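Local coordinates for protein pyridoxamine 5-phosphate-dependent dehydrase (Escherichia coli, PDB 3B8X) that catalyses removal of the C3'-hydroxyl group from GDP-4-keto-6-deoxy-D-mannose by combined transamination and deoxygenation, a step toward L-colitose of the O-antigen, at residues V85-W90 / N356-A361; V104-I109 / G338-N343; H217-N222 / N250-E255. The protein carries 1 engineered substitution. All coordinates share one frame; numbering follows the deposited sequence.

How the contacts relate
Contacts 1 and 2 are two halves of one packing problem, their centres about 4 Å apart, on neighbouring strands 82-86 and 103-107 of the central sheet. Both are buried and apolar across their segments, and D108 of contact 2 joins them by bonding to the backbone N of N360 and of A361. Each carries a ligand at its edge, one adduct molecule at W90 and a sodium ion at N343. Contact 3, its centre about 35 Å from that of contact 1 and about 33 Å from that of contact 2, is also buried, but in loops against the second subunit. Its chemistry is polar: arginines, an amide and a histidine line the site of the other adduct molecule.

Contact 1: V85-W90 / N356-A361; sequences VPAVSW and NNVDNA. With G4M ([(2R,3S,4R,5R)-5-(2-amino-6-oxo-1,6-dihydro-9H-purin-9-yl)-3,4-dihydroxytetrahydrofuran-2-yl]methyl (2R,3S,4S,5S,6R)-3,4-dihydroxy-5-[({3-hydroxy-2-methyl-5-[(phosphonooxy)methyl]pyridin-4-yl}methyl)amino]-6-methyltetrahydro-2H-pyran-2-yl dihydrogen diphosphate), chain O.
A87 meets V358 and A361 just past the C-terminal end of strand 82-86, in the large domain of the aspartate aminotransferase fold, where the chain leaves the sheet on its way to the cofactor. The first shell is wholly methyl. A87 CB lies 3.6 Å from A361 CB and 3.9 Å from V358 CG1, while V88 CG2 reaches A361 CB from the flank at 4.0 Å. V358 offers CG1 because this branch sits beside its own backbone N, opposite the carbonyl carbon (chi1 -71°). The second shell fixes the start of helix 359-367. In an Asx turn, N357 OD1 accepts a nearly straight bond from D359 N (3.0 Å, 172°), and the D108 carboxylate takes hydrogen bonds from the next two backbone N-H groups, which helps hold the first turn where A361 projects its methyl. Beyond the strand's end, A87 and S89 hydrogen-bond through their backbones to F340 and T337. This framework carries the segment on to W90, whose indole also meets F242 and F244 of the second subunit edge-to-face. The cofactor adduct covers one indole face: its N4A stands 3.8 Å above the plane of the W90 ring, over the centre, and its C5L is 3.3 Å from W90 CD1.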
loop_
_atom_site.group_PDB
_atom_site.type_symbol
_atom_site.label_atom_id
_atom_site.label_comp_id
_atom_site.label_asym_id
_atom_site.label_seq_id
_atom_site.Cartn_x
_atom_site.Cartn_y
_atom_site.Cartn_z
ATOM N N VAL B 85 -9.537 19.961 7.136
ATOM C CA VAL B 85 -8.164 19.569 7.446
ATOM C C VAL B 85 -7.373 20.883 7.490
ATOM O O VAL B 85 -7.761 21.854 6.804
ATOM C CB VAL B 85 -7.524 18.810 6.256
ATOM C CG1 VAL B 85 -8.094 17.424 6.145
ATOM C CG2 VAL B 85 -7.729 19.581 4.968
ATOM N N PRO B 86 -6.248 20.891 8.211
ATOM C CA PRO B 86 -5.353 22.067 8.216
ATOM C C PRO B 86 -4.660 22.163 6.857
ATOM O O PRO B 86 -4.629 21.206 6.075
ATOM C CB PRO B 86 -4.330 21.727 9.309
ATOM C CG PRO B 86 -4.277 20.220 9.289
ATOM C CD PRO B 86 -5.735 19.812 9.075
ATOM N N ALA B 87 -4.139 23.344 6.570
ATOM C CA ALA B 87 -3.514 23.705 5.313
ATOM C C ALA B 87 -2.123 23.133 5.168
ATOM O O ALA B 87 -1.556 23.200 4.093
ATOM C CB ALA B 87 -3.449 25.244 5.180
ATOM N N VAL B 88 -1.517 22.699 6.270
ATOM C CA VAL B 88 -0.143 22.235 6.171
ATOM C C VAL B 88 -0.089 20.903 6.822
ATOM O O VAL B 88 -0.563 20.735 7.946
ATOM C CB VAL B 88 0.848 23.107 6.993
ATOM C CG1 VAL B 88 2.323 22.500 6.943
ATOM C CG2 VAL B 88 0.782 24.585 6.523
ATOM N N SER B 89 0.474 19.934 6.105
ATOM C CA SER B 89 0.649 18.616 6.705
ATOM C C SER B 89 1.416 17.765 5.723
ATOM O O SER B 89 2.324 18.260 5.083
ATOM C CB SER B 89 -0.672 17.984 7.154
ATOM O OG SER B 89 -1.366 17.420 6.061
ATOM N N TRP B 90 1.025 16.510 5.565
ATOM C CA TRP B 90 1.717 15.642 4.627
ATOM C C TRP B 90 0.774 15.315 3.465
ATOM O O TRP B 90 -0.444 15.347 3.600
ATOM C CB TRP B 90 2.256 14.385 5.348
ATOM C CG TRP B 90 3.127 13.516 4.471
ATOM C CD1 TRP B 90 2.781 12.323 3.914
ATOM C CD2 TRP B 90 4.477 13.795 4.051
ATOM N NE1 TRP B 90 3.853 11.826 3.171
ATOM C CE2 TRP B 90 4.873 12.743 3.192
ATOM C CE3 TRP B 90 5.375 14.858 4.284
ATOM C CZ2 TRP B 90 6.136 12.697 2.608
ATOM C CZ3 TRP B 90 6.631 14.832 3.663
ATOM C CH2 TRP B 90 7.006 13.739 2.862
ATOM N N ASN B 356 -12.040 31.001 4.504
ATOM C CA ASN B 356 -11.489 32.320 4.730
ATOM C C ASN B 356 -10.258 32.477 3.895
ATOM O O ASN B 356 -10.328 32.718 2.693
ATOM C CB ASN B 356 -11.152 32.434 6.218
ATOM C CG ASN B 356 -10.600 33.776 6.582
ATOM O OD1 ASN B 356 -10.834 34.770 5.902
ATOM N ND2 ASN B 356 -9.870 33.815 7.681
ATOM N N ASN B 357 -9.113 32.312 4.529
ATOM C CA ASN B 357 -7.886 32.360 3.773
ATOM C C ASN B 357 -6.835 31.490 4.492
ATOM O O ASN B 357 -7.019 31.088 5.630
ATOM C CB ASN B 357 -7.397 33.808 3.673
ATOM C CG ASN B 357 -6.994 34.372 5.023
ATOM O OD1 ASN B 357 -6.075 33.867 5.662
ATOM N ND2 ASN B 357 -7.716 35.384 5.487
ATOM N N VAL B 358 -5.703 31.281 3.843
ATOM C CA VAL B 358 -4.633 30.556 4.489
ATOM C C VAL B 358 -3.386 31.413 4.411
ATOM O O VAL B 358 -2.336 30.989 3.940
ATOM C CB VAL B 358 -4.418 29.198 3.811
ATOM C CG1 VAL B 358 -5.620 28.295 4.149
ATOM C CG2 VAL B 358 -4.250 29.404 2.286
ATOM N N ASP B 359 -3.509 32.659 4.837
ATOM C CA ASP B 359 -2.341 33.551 4.811
ATOM C C ASP B 359 -1.167 33.043 5.651
ATOM O O ASP B 359 -0.005 33.203 5.299
ATOM C CB ASP B 359 -2.749 34.917 5.352
ATOM C CG ASP B 359 -3.690 35.678 4.411
ATOM O OD1 ASP B 359 -4.024 35.207 3.300
ATOM O OD2 ASP B 359 -4.096 36.789 4.794
ATOM N N ASN B 360 -1.476 32.474 6.803
ATOM C CA ASN B 360 -0.422 31.985 7.664
ATOM C C ASN B 360 0.302 30.851 6.988
ATOM O O ASN B 360 1.513 30.782 7.063
ATOM C CB ASN B 360 -0.997 31.443 8.951
ATOM C CG ASN B 360 -1.410 32.519 9.894
ATOM O OD1 ASN B 360 -1.003 33.663 9.769
ATOM N ND2 ASN B 360 -2.210 32.161 10.865
ATOM N N ALA B 361 -0.453 29.937 6.389
ATOM C CA ALA B 361 0.108 28.779 5.691
ATOM C C ALA B 361 0.984 29.322 4.561
ATOM O O ALA B 361 2.078 28.808 4.306
ATOM C CB ALA B 361 -1.028 27.874 5.141
HETATM O OP3 G4M O . 6.033 8.126 5.513
HETATM P PL G4M O . 4.704 7.376 5.940
HETATM O OP1 G4M O . 3.890 6.766 4.676
HETATM O OP2 G4M O . 5.081 6.183 6.950
HETATM O OP4 G4M O . 3.781 8.399 6.809
HETATM C C5B G4M O . 3.178 9.294 5.919
HETATM C C5L G4M O . 2.823 10.508 6.691
HETATM C C6L G4M O . 1.494 10.733 7.023
HETATM N N1L G4M O . 1.160 11.836 7.654
HETATM C C2L G4M O . 2.025 12.762 8.005
HETATM C C2A G4M O . 1.554 14.030 8.678
HETATM C C3L G4M O . 3.386 12.614 7.757
HETATM O O3L G4M O . 4.214 13.632 8.079
HETATM C C4L G4M O . 3.810 11.417 7.097
HETATM C C4A G4M O . 5.156 11.182 6.782
HETATM N N4A G4M O . 6.038 12.108 7.015
HETATM C C4G G4M O . 7.410 11.820 6.794
HETATM C C5G G4M O . 8.171 13.045 6.346
HETATM C C6G G4M O . 7.894 14.224 7.278
HETATM O O5G G4M O . 9.520 12.637 6.548
HETATM C C3G G4M O . 7.600 10.752 5.704
HETATM O O3G G4M O . 7.946 9.534 6.352
HETATM C C2G G4M O . 8.782 11.160 4.775
HETATM O O2G G4M O . 9.244 10.059 3.988
HETATM C C1G G4M O . 9.944 11.681 5.587
HETATM O O1G G4M O . 10.730 12.447 4.684
HETATM P P2 G4M O . 12.316 12.400 4.806
HETATM O O3P G4M O . 12.756 12.610 6.347
HETATM O O4P G4M O . 12.901 13.685 4.008
HETATM O OPP G4M O . 12.679 10.949 4.204
HETATM P P G4M O . 14.251 10.743 3.939
HETATM O O1P G4M O . 15.054 11.820 3.038
HETATM O O2P G4M O . 14.210 9.344 3.180
HETATM O "O5'" G4M O . 14.964 10.346 5.293
HETATM C "C5'" G4M O . 15.455 11.486 5.966
HETATM C "C4'" G4M O . 16.910 11.213 6.313
HETATM O "O4'" G4M O . 17.049 9.838 6.781
HETATM C "C3'" G4M O . 17.788 11.330 5.046
HETATM O "O3'" G4M O . 19.057 11.796 5.479
HETATM C "C2'" G4M O . 17.852 9.877 4.524
HETATM O "O2'" G4M O . 19.095 9.694 3.835
HETATM C "C1'" G4M O . 17.892 9.126 5.847
HETATM N N9 G4M O . 17.431 7.742 5.696
HETATM C C8 G4M O . 16.169 7.356 5.370
HETATM N N7 G4M O . 16.133 6.038 5.374
HETATM C C4 G4M O . 18.194 6.625 5.928
HETATM C C5 G4M O . 17.352 5.508 5.720
HETATM C C6 G4M O . 17.888 4.184 5.911
HETATM O O6 G4M O . 17.232 3.164 5.763
HETATM N N3 G4M O . 19.471 6.440 6.276
HETATM C C2 G4M O . 19.952 5.217 6.427
HETATM N N1 G4M O . 19.191 4.089 6.255
HETATM N N2 G4M O . 21.260 5.058 6.763
#

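Contact 2: V104-I109 / G338-N343; sequences VKFVDI and GNFLKN. With NA (sodium ion), chain M.
The side chains of F106 and L341 run alongside one another in opposite senses. F106 CB is 3.8 Å from L341 CD1. F106 CG lies beside the backbone N and opposite the carbonyl carbon (chi1 -68°), which turns the ring toward 338-343; there it has L341 CD2 at 3.7 Å, and F106 CD1 approaches the same methyl to 3.6 Å. L341 CD2 thus rests over one ring face as a CH-pi contact, 3.9 Å from the centroid of the F106 ring and 24° off its normal, while V104 CG1 covers the opposite face. Farther out, F106 CE2 meets F340 CD2 at 3.9 Å, and F106 CZ lies slightly farther from that carbon. The 3-10 segment 340-342 that delivers F340 and L341 opens with an Asx turn: N339 OD1 accepts from L341 N at 3.0 Å, the donor standing above the carbonyl plane. At its far end N343 OD1 binds a sodium ion at 2.3 Å, a site shared with two waters, D345 and F244 O of the second subunit. This is core packing of a loop against the parallel part of the central sheet, as in fold type I pyridoxal phosphate enzymes, beside an intersubunit sodium site.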
loop_
_atom_site.group_PDB
_atom_site.type_symbol
_atom_site.label_atom_id
_atom_site.label_comp_id
_atom_site.label_asym_id
_atom_site.label_seq_id
_atom_site.Cartn_x
_atom_site.Cartn_y
_atom_site.Cartn_z
ATOM N N VAL B 104 -13.265 18.374 0.600
ATOM C CA VAL B 104 -12.264 18.818 1.562
ATOM C C VAL B 104 -12.361 20.318 1.826
ATOM O O VAL B 104 -12.346 21.081 0.859
ATOM C CB VAL B 104 -10.829 18.517 1.042
ATOM C CG1 VAL B 104 -9.751 18.913 2.087
ATOM C CG2 VAL B 104 -10.701 17.007 0.679
ATOM N N LYS B 105 -12.418 20.716 3.104
ATOM C CA LYS B 105 -12.428 22.119 3.521
ATOM C C LYS B 105 -11.133 22.509 4.207
ATOM O O LYS B 105 -10.868 22.115 5.357
ATOM C CB LYS B 105 -13.545 22.414 4.500
ATOM C CG LYS B 105 -13.808 23.938 4.625
ATOM C CD LYS B 105 -14.956 24.254 5.626
ATOM C CE LYS B 105 -16.321 24.606 4.964
ATOM N NZ LYS B 105 -17.537 24.559 5.903
ATOM N N PHE B 106 -10.351 23.332 3.529
ATOM C CA PHE B 106 -9.079 23.728 4.096
ATOM C C PHE B 106 -9.186 24.879 5.064
ATOM O O PHE B 106 -9.885 25.848 4.814
ATOM C CB PHE B 106 -8.070 24.064 3.011
ATOM C CG PHE B 106 -7.632 22.878 2.205
ATOM C CD1 PHE B 106 -8.300 22.527 1.039
ATOM C CD2 PHE B 106 -6.538 22.119 2.598
ATOM C CE1 PHE B 106 -7.916 21.394 0.305
ATOM C CE2 PHE B 106 -6.086 21.042 1.808
ATOM C CZ PHE B 106 -6.798 20.678 0.670
ATOM N N VAL B 107 -8.428 24.770 6.145
ATOM C CA VAL B 107 -8.363 25.813 7.168
ATOM C C VAL B 107 -6.903 26.159 7.486
ATOM O O VAL B 107 -6.071 25.261 7.538
ATOM C CB VAL B 107 -9.025 25.317 8.439
ATOM C CG1 VAL B 107 -8.922 26.347 9.555
ATOM C CG2 VAL B 107 -10.491 24.988 8.154
ATOM N N ASP B 108 -6.607 27.446 7.671
ATOM C CA ASP B 108 -5.261 27.934 8.008
ATOM C C ASP B 108 -4.774 27.375 9.331
ATOM O O ASP B 108 -5.519 26.957 10.228
ATOM C CB ASP B 108 -5.273 29.465 8.198
ATOM C CG ASP B 108 -3.986 30.161 7.717
ATOM O OD1 ASP B 108 -3.033 29.502 7.243
ATOM O OD2 ASP B 108 -3.916 31.408 7.796
ATOM N N ILE B 109 -3.462 27.449 9.469
ATOM C CA ILE B 109 -2.803 26.972 10.654
ATOM C C ILE B 109 -2.475 28.181 11.497
ATOM O O ILE B 109 -2.579 29.347 11.052
ATOM C CB ILE B 109 -1.463 26.323 10.280
ATOM C CG1 ILE B 109 -0.656 27.279 9.402
ATOM C CG2 ILE B 109 -1.705 25.018 9.540
ATOM C CD1 ILE B 109 0.858 27.403 9.781
ATOM N N GLY B 338 4.173 22.510 3.362
ATOM C CA GLY B 338 4.157 23.969 3.333
ATOM C C GLY B 338 2.675 24.257 3.145
ATOM O O GLY B 338 1.821 23.481 3.611
ATOM N N ASN B 339 2.358 25.321 2.415
ATOM C CA ASN B 339 0.963 25.609 2.121
ATOM C C ASN B 339 0.475 24.679 1.016
ATOM O O ASN B 339 0.750 24.862 -0.179
ATOM C CB ASN B 339 0.796 27.029 1.624
ATOM C CG ASN B 339 -0.631 27.312 1.198
ATOM O OD1 ASN B 339 -1.568 26.677 1.676
ATOM N ND2 ASN B 339 -0.806 28.274 0.322
ATOM N N PHE B 340 -0.235 23.642 1.423
ATOM C CA PHE B 340 -0.702 22.684 0.453
ATOM C C PHE B 340 -1.572 23.362 -0.599
ATOM O O PHE B 340 -1.713 22.839 -1.697
ATOM C CB PHE B 340 -1.464 21.561 1.156
ATOM C CG PHE B 340 -1.655 20.331 0.312
ATOM C CD1 PHE B 340 -0.602 19.456 0.101
ATOM C CD2 PHE B 340 -2.893 20.027 -0.239
ATOM C CE1 PHE B 340 -0.763 18.312 -0.670
ATOM C CE2 PHE B 340 -3.084 18.886 -1.017
ATOM C CZ PHE B 340 -1.997 18.041 -1.253
ATOM N N LEU B 341 -2.176 24.513 -0.298
ATOM C CA LEU B 341 -3.037 25.067 -1.320
ATOM C C LEU B 341 -2.342 25.539 -2.554
ATOM O O LEU B 341 -2.963 25.825 -3.557
ATOM C CB LEU B 341 -4.041 26.064 -0.785
ATOM C CG LEU B 341 -4.904 25.165 0.078
ATOM C CD1 LEU B 341 -4.934 25.632 1.529
ATOM C CD2 LEU B 341 -6.272 24.974 -0.566
ATOM N N LYS B 342 -1.030 25.543 -2.516
ATOM C CA LYS B 342 -0.336 25.968 -3.695
ATOM C C LYS B 342 -0.399 24.897 -4.745
ATOM O O LYS B 342 -0.119 25.162 -5.911
ATOM C CB LYS B 342 1.128 26.220 -3.362
ATOM C CG LYS B 342 1.855 24.931 -3.076
ATOM C CD LYS B 342 3.264 25.135 -2.553
ATOM C CE LYS B 342 3.545 24.077 -1.464
ATOM N NZ LYS B 342 4.974 24.021 -1.013
ATOM N N ASN B 343 -0.733 23.679 -4.342
ATOM C CA ASN B 343 -0.679 22.539 -5.251
ATOM C C ASN B 343 -1.822 22.428 -6.247
ATOM O O ASN B 343 -2.679 21.547 -6.182
ATOM C CB ASN B 343 -0.429 21.216 -4.500
ATOM C CG ASN B 343 0.908 21.197 -3.746
ATOM O OD1 ASN B 343 1.985 21.186 -4.347
ATOM N ND2 ASN B 343 0.847 21.128 -2.408
HETATM NA NA NA M . 2.405 20.610 -6.559
HETATM O O HOH W 1 2.011 22.978 -7.106
HETATM O O HOH W 2 4.425 21.802 -6.521
#

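Contact 3: H217-N222 / N250-E255; sequences HGWTRN and NVRPLE. With G4M ([(2R,3S,4R,5R)-5-(2-amino-6-oxo-1,6-dihydro-9H-purin-9-yl)-3,4-dihydroxytetrahydrofuran-2-yl]methyl (2R,3S,4S,5S,6R)-3,4-dihydroxy-5-[({3-hydroxy-2-methyl-5-[(phosphonooxy)methyl]pyridin-4-yl}methyl)amino]-6-methyltetrahydro-2H-pyran-2-yl dihydrogen diphosphate), chain G.
The pocket for the adduct of cofactor and GDP-sugar is built at the subunit interface, and here two of its loops meet: H217 and W219 from one, N250 and R252 from the other. The side chains of H217 and N250 extend alongside each other in a common direction, with N250 CB 3.7 Å from H217 CE1. R252 passes H217 at a slant. Its guanidinium turns one face to the edge of the imidazole, the two planes 87° apart, and R252 NH2 comes within 3.9 Å of H217 NE2. A bend at chi3 (-62°) brings it there, and a salt bridge from R252 NE to E196 of the second subunit holds the group in place. R252 NH1 in turn approaches W219 CZ2 while donating, in the guanidinium plane, to a water that donates to N222 OD1 at 2.6 Å. The indole is sandwiched, R221 CG lying over the centre of one face and H217 CD2 over the rim of the other; the guanidinium of R221 also lies flat against W219 CZ3. From this seat R221 NH1 donates to two oxygens of the diphosphate, O1P at 2.9 Å and O4P at 3.2 Å. The cofactor phosphate is met from the other loop: N250 ND2 gives a bond to OP1 (2.9 Å, 159°) and another to E196 of the second subunit. N250 OD1 accepts from R252 N at 3.1 Å in an Asx turn, so both ends of the amide are engaged and its rotation is set. The chemistry suggests that R221 offsets diphosphate charge, while N250 contributes a neutral donor to the phosphate alongside second-subunit donors that bind the adduct, and R252 probably finds its main charge balance in E196 across the interface.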
loop_
_atom_site.group_PDB
_atom_site.type_symbol
_atom_site.label_atom_id
_atom_site.label_comp_id
_atom_site.label_asym_id
_atom_site.label_seq_id
_atom_site.Cartn_x
_atom_site.Cartn_y
_atom_site.Cartn_z
ATOM N N HIS B 217 -6.749 -7.835 1.457
ATOM C CA HIS B 217 -7.592 -8.380 0.409
ATOM C C HIS B 217 -9.090 -8.305 0.558
ATOM O O HIS B 217 -9.795 -8.758 -0.347
ATOM C CB HIS B 217 -7.203 -9.842 0.137
ATOM C CG HIS B 217 -5.737 -10.044 -0.067
ATOM N ND1 HIS B 217 -5.097 -9.634 -1.222
ATOM C CD2 HIS B 217 -4.792 -10.640 0.709
ATOM C CE1 HIS B 217 -3.823 -9.983 -1.151
ATOM N NE2 HIS B 217 -3.607 -10.586 0.010
ATOM N N GLY B 218 -9.584 -7.770 1.666
ATOM C CA GLY B 218 -11.016 -7.681 1.883
ATOM C C GLY B 218 -11.601 -9.044 2.229
ATOM O O GLY B 218 -12.786 -9.278 2.106
ATOM N N TRP B 219 -10.747 -9.960 2.661
ATOM C CA TRP B 219 -11.184 -11.299 2.989
ATOM C C TRP B 219 -11.466 -11.456 4.484
ATOM O O TRP B 219 -11.331 -10.516 5.276
ATOM C CB TRP B 219 -10.165 -12.325 2.471
ATOM C CG TRP B 219 -8.786 -12.312 3.214
ATOM C CD1 TRP B 219 -8.448 -11.718 4.411
ATOM C CD2 TRP B 219 -7.589 -12.929 2.731
ATOM N NE1 TRP B 219 -7.128 -12.010 4.726
ATOM C CE2 TRP B 219 -6.603 -12.777 3.727
ATOM C CE3 TRP B 219 -7.311 -13.737 1.617
ATOM C CZ2 TRP B 219 -5.329 -13.314 3.589
ATOM C CZ3 TRP B 219 -6.064 -14.321 1.518
ATOM C CH2 TRP B 219 -5.084 -14.070 2.476
ATOM N N THR B 220 -11.914 -12.633 4.883
ATOM C CA THR B 220 -12.284 -12.795 6.268
ATOM C C THR B 220 -11.246 -13.515 7.102
ATOM O O THR B 220 -11.471 -13.795 8.258
ATOM C CB THR B 220 -13.554 -13.615 6.349
ATOM O OG1 THR B 220 -13.289 -14.905 5.782
ATOM C CG2 THR B 220 -14.672 -12.910 5.549
ATOM N N ARG B 221 -10.100 -13.813 6.519
ATOM C CA ARG B 221 -9.132 -14.602 7.236
ATOM C C ARG B 221 -8.696 -14.099 8.594
ATOM O O ARG B 221 -8.332 -14.885 9.460
ATOM C CB ARG B 221 -7.884 -14.771 6.391
ATOM C CG ARG B 221 -8.119 -15.710 5.261
ATOM C CD ARG B 221 -6.851 -16.452 4.898
ATOM N NE ARG B 221 -7.023 -17.069 3.589
ATOM C CZ ARG B 221 -6.015 -17.492 2.842
ATOM N NH1 ARG B 221 -4.773 -17.414 3.291
ATOM N NH2 ARG B 221 -6.267 -18.028 1.666
ATOM N N ASN B 222 -8.569 -12.791 8.727
ATOM C CA ASN B 222 -7.991 -12.237 9.935
ATOM C C ASN B 222 -9.061 -11.783 10.857
ATOM O O ASN B 222 -8.757 -11.178 11.867
ATOM C CB ASN B 222 -7.033 -11.078 9.625
ATOM C CG ASN B 222 -5.903 -11.499 8.743
ATOM O OD1 ASN B 222 -5.664 -10.945 7.663
ATOM N ND2 ASN B 222 -5.177 -12.497 9.211
ATOM N N ASN B 250 -4.163 -4.728 -0.189
ATOM C CA ASN B 250 -3.207 -5.549 0.531
ATOM C C ASN B 250 -2.175 -4.493 0.966
ATOM O O ASN B 250 -1.373 -4.016 0.137
ATOM C CB ASN B 250 -2.491 -6.581 -0.322
ATOM C CG ASN B 250 -1.257 -7.159 0.384
ATOM O OD1 ASN B 250 -0.910 -6.718 1.484
ATOM N ND2 ASN B 250 -0.573 -8.133 -0.256
ATOM N N VAL B 251 -2.242 -4.064 2.227
ATOM C CA VAL B 251 -1.262 -3.142 2.818
ATOM C C VAL B 251 -0.693 -3.743 4.108
ATOM O O VAL B 251 -0.475 -3.077 5.108
ATOM C CB VAL B 251 -1.818 -1.733 3.070
ATOM C CG1 VAL B 251 -2.207 -1.118 1.699
ATOM C CG2 VAL B 251 -3.021 -1.827 4.001
ATOM N N ARG B 252 -0.507 -5.049 4.084
ATOM C CA ARG B 252 0.025 -5.725 5.232
ATOM C C ARG B 252 1.488 -5.299 5.445
ATOM O O ARG B 252 2.180 -4.970 4.479
ATOM C CB ARG B 252 -0.021 -7.238 4.958
ATOM C CG ARG B 252 -1.401 -7.850 4.923
ATOM C CD ARG B 252 -1.249 -9.346 4.779
ATOM N NE ARG B 252 -0.581 -9.788 3.556
ATOM C CZ ARG B 252 -0.880 -10.916 2.918
ATOM N NH1 ARG B 252 -1.823 -11.723 3.403
ATOM N NH2 ARG B 252 -0.233 -11.247 1.800
ATOM N N PRO B 253 1.954 -5.275 6.700
ATOM C CA PRO B 253 3.351 -4.946 6.951
ATOM C C PRO B 253 4.055 -6.289 6.920
ATOM O O PRO B 253 3.406 -7.332 6.957
ATOM C CB PRO B 253 3.365 -4.473 8.434
ATOM C CG PRO B 253 2.098 -5.063 9.072
ATOM C CD PRO B 253 1.194 -5.532 7.946
ATOM N N LEU B 254 5.382 -6.267 6.983
ATOM C CA LEU B 254 6.158 -7.512 6.997
ATOM C C LEU B 254 6.319 -8.018 8.422
ATOM O O LEU B 254 6.326 -7.225 9.365
ATOM C CB LEU B 254 7.530 -7.278 6.390
ATOM C CG LEU B 254 7.440 -7.034 4.877
ATOM C CD1 LEU B 254 8.799 -6.719 4.322
ATOM C CD2 LEU B 254 6.807 -8.219 4.197
ATOM N N GLU B 255 6.511 -9.327 8.592
ATOM C CA GLU B 255 6.733 -9.836 9.945
ATOM C C GLU B 255 7.977 -9.203 10.630
ATOM O O GLU B 255 8.038 -8.995 11.853
ATOM C CB GLU B 255 6.842 -11.352 9.897
ATOM C CG GLU B 255 6.887 -11.915 11.250
ATOM C CD GLU B 255 5.536 -12.052 11.955
ATOM O OE1 GLU B 255 4.607 -11.199 11.851
ATOM O OE2 GLU B 255 5.416 -13.039 12.699
HETATM O OP3 G4M G . -0.964 -11.312 -2.976
HETATM P PL G4M G . -0.474 -10.017 -3.782
HETATM O OP1 G4M G . -0.987 -8.691 -3.106
HETATM O OP2 G4M G . 1.120 -9.965 -3.958
HETATM O OP4 G4M G . -0.985 -10.081 -5.304
HETATM C C5B G4M G . -2.384 -9.888 -5.388
HETATM C C5L G4M G . -2.942 -10.641 -6.599
HETATM C C6L G4M G . -3.445 -9.942 -7.690
HETATM N N1L G4M G . -3.967 -10.551 -8.766
HETATM C C2L G4M G . -4.142 -11.858 -8.795
HETATM C C2A G4M G . -4.837 -12.449 -10.018
HETATM C C3L G4M G . -3.683 -12.657 -7.723
HETATM O O3L G4M G . -3.867 -14.000 -7.729
HETATM C C4L G4M G . -3.066 -12.036 -6.601
HETATM C C4A G4M G . -2.659 -12.787 -5.489
HETATM N N4A G4M G . -2.811 -14.107 -5.499
HETATM C C4G G4M G . -2.279 -14.888 -4.487
HETATM C C5G G4M G . -3.218 -16.041 -4.116
HETATM C C6G G4M G . -3.545 -16.837 -5.379
HETATM O O5G G4M G . -2.519 -16.893 -3.208
HETATM C C3G G4M G . -1.936 -14.071 -3.231
HETATM O O3G G4M G . -0.505 -14.041 -3.078
HETATM C C2G G4M G . -2.626 -14.695 -1.991
HETATM O O2G G4M G . -2.158 -14.063 -0.782
HETATM C C1G G4M G . -2.437 -16.238 -1.925
HETATM O O1G G4M G . -3.439 -16.819 -1.072
HETATM P P2 G4M G . -2.586 -17.873 -0.233
HETATM O O3P G4M G . -1.790 -18.901 -1.185
HETATM O O4P G4M G . -3.640 -18.714 0.630
HETATM O OPP G4M G . -1.538 -17.041 0.677
HETATM P P G4M G . -1.253 -17.849 2.053
HETATM O O1P G4M G . -2.411 -18.893 2.468
HETATM O O2P G4M G . -1.155 -16.736 3.213
HETATM O "O5'" G4M G . 0.194 -18.597 1.991
HETATM C "C5'" G4M G . 0.175 -19.697 1.082
HETATM C "C4'" G4M G . 0.890 -20.904 1.706
HETATM O "O4'" G4M G . 2.298 -20.621 1.961
HETATM C "C3'" G4M G . 0.250 -21.266 3.081
HETATM O "O3'" G4M G . 0.253 -22.677 3.308
HETATM C "C2'" G4M G . 1.145 -20.510 4.089
HETATM O "O2'" G4M G . 1.254 -21.240 5.321
HETATM C "C1'" G4M G . 2.509 -20.523 3.384
HETATM N N9 G4M G . 3.264 -19.316 3.719
HETATM C C8 G4M G . 2.899 -18.033 3.427
HETATM N N7 G4M G . 3.832 -17.231 3.877
HETATM C C4 G4M G . 4.451 -19.307 4.368
HETATM C C5 G4M G . 4.823 -17.964 4.465
HETATM C C6 G4M G . 6.057 -17.661 5.088
HETATM O O6 G4M G . 6.457 -16.520 5.177
HETATM N N3 G4M G . 5.237 -20.255 4.860
HETATM C C2 G4M G . 6.372 -19.958 5.443
HETATM N N1 G4M G . 6.802 -18.676 5.561
HETATM N N2 G4M G . 7.158 -20.968 5.929
HETATM O O HOH W 3 -3.810 -11.637 6.024
#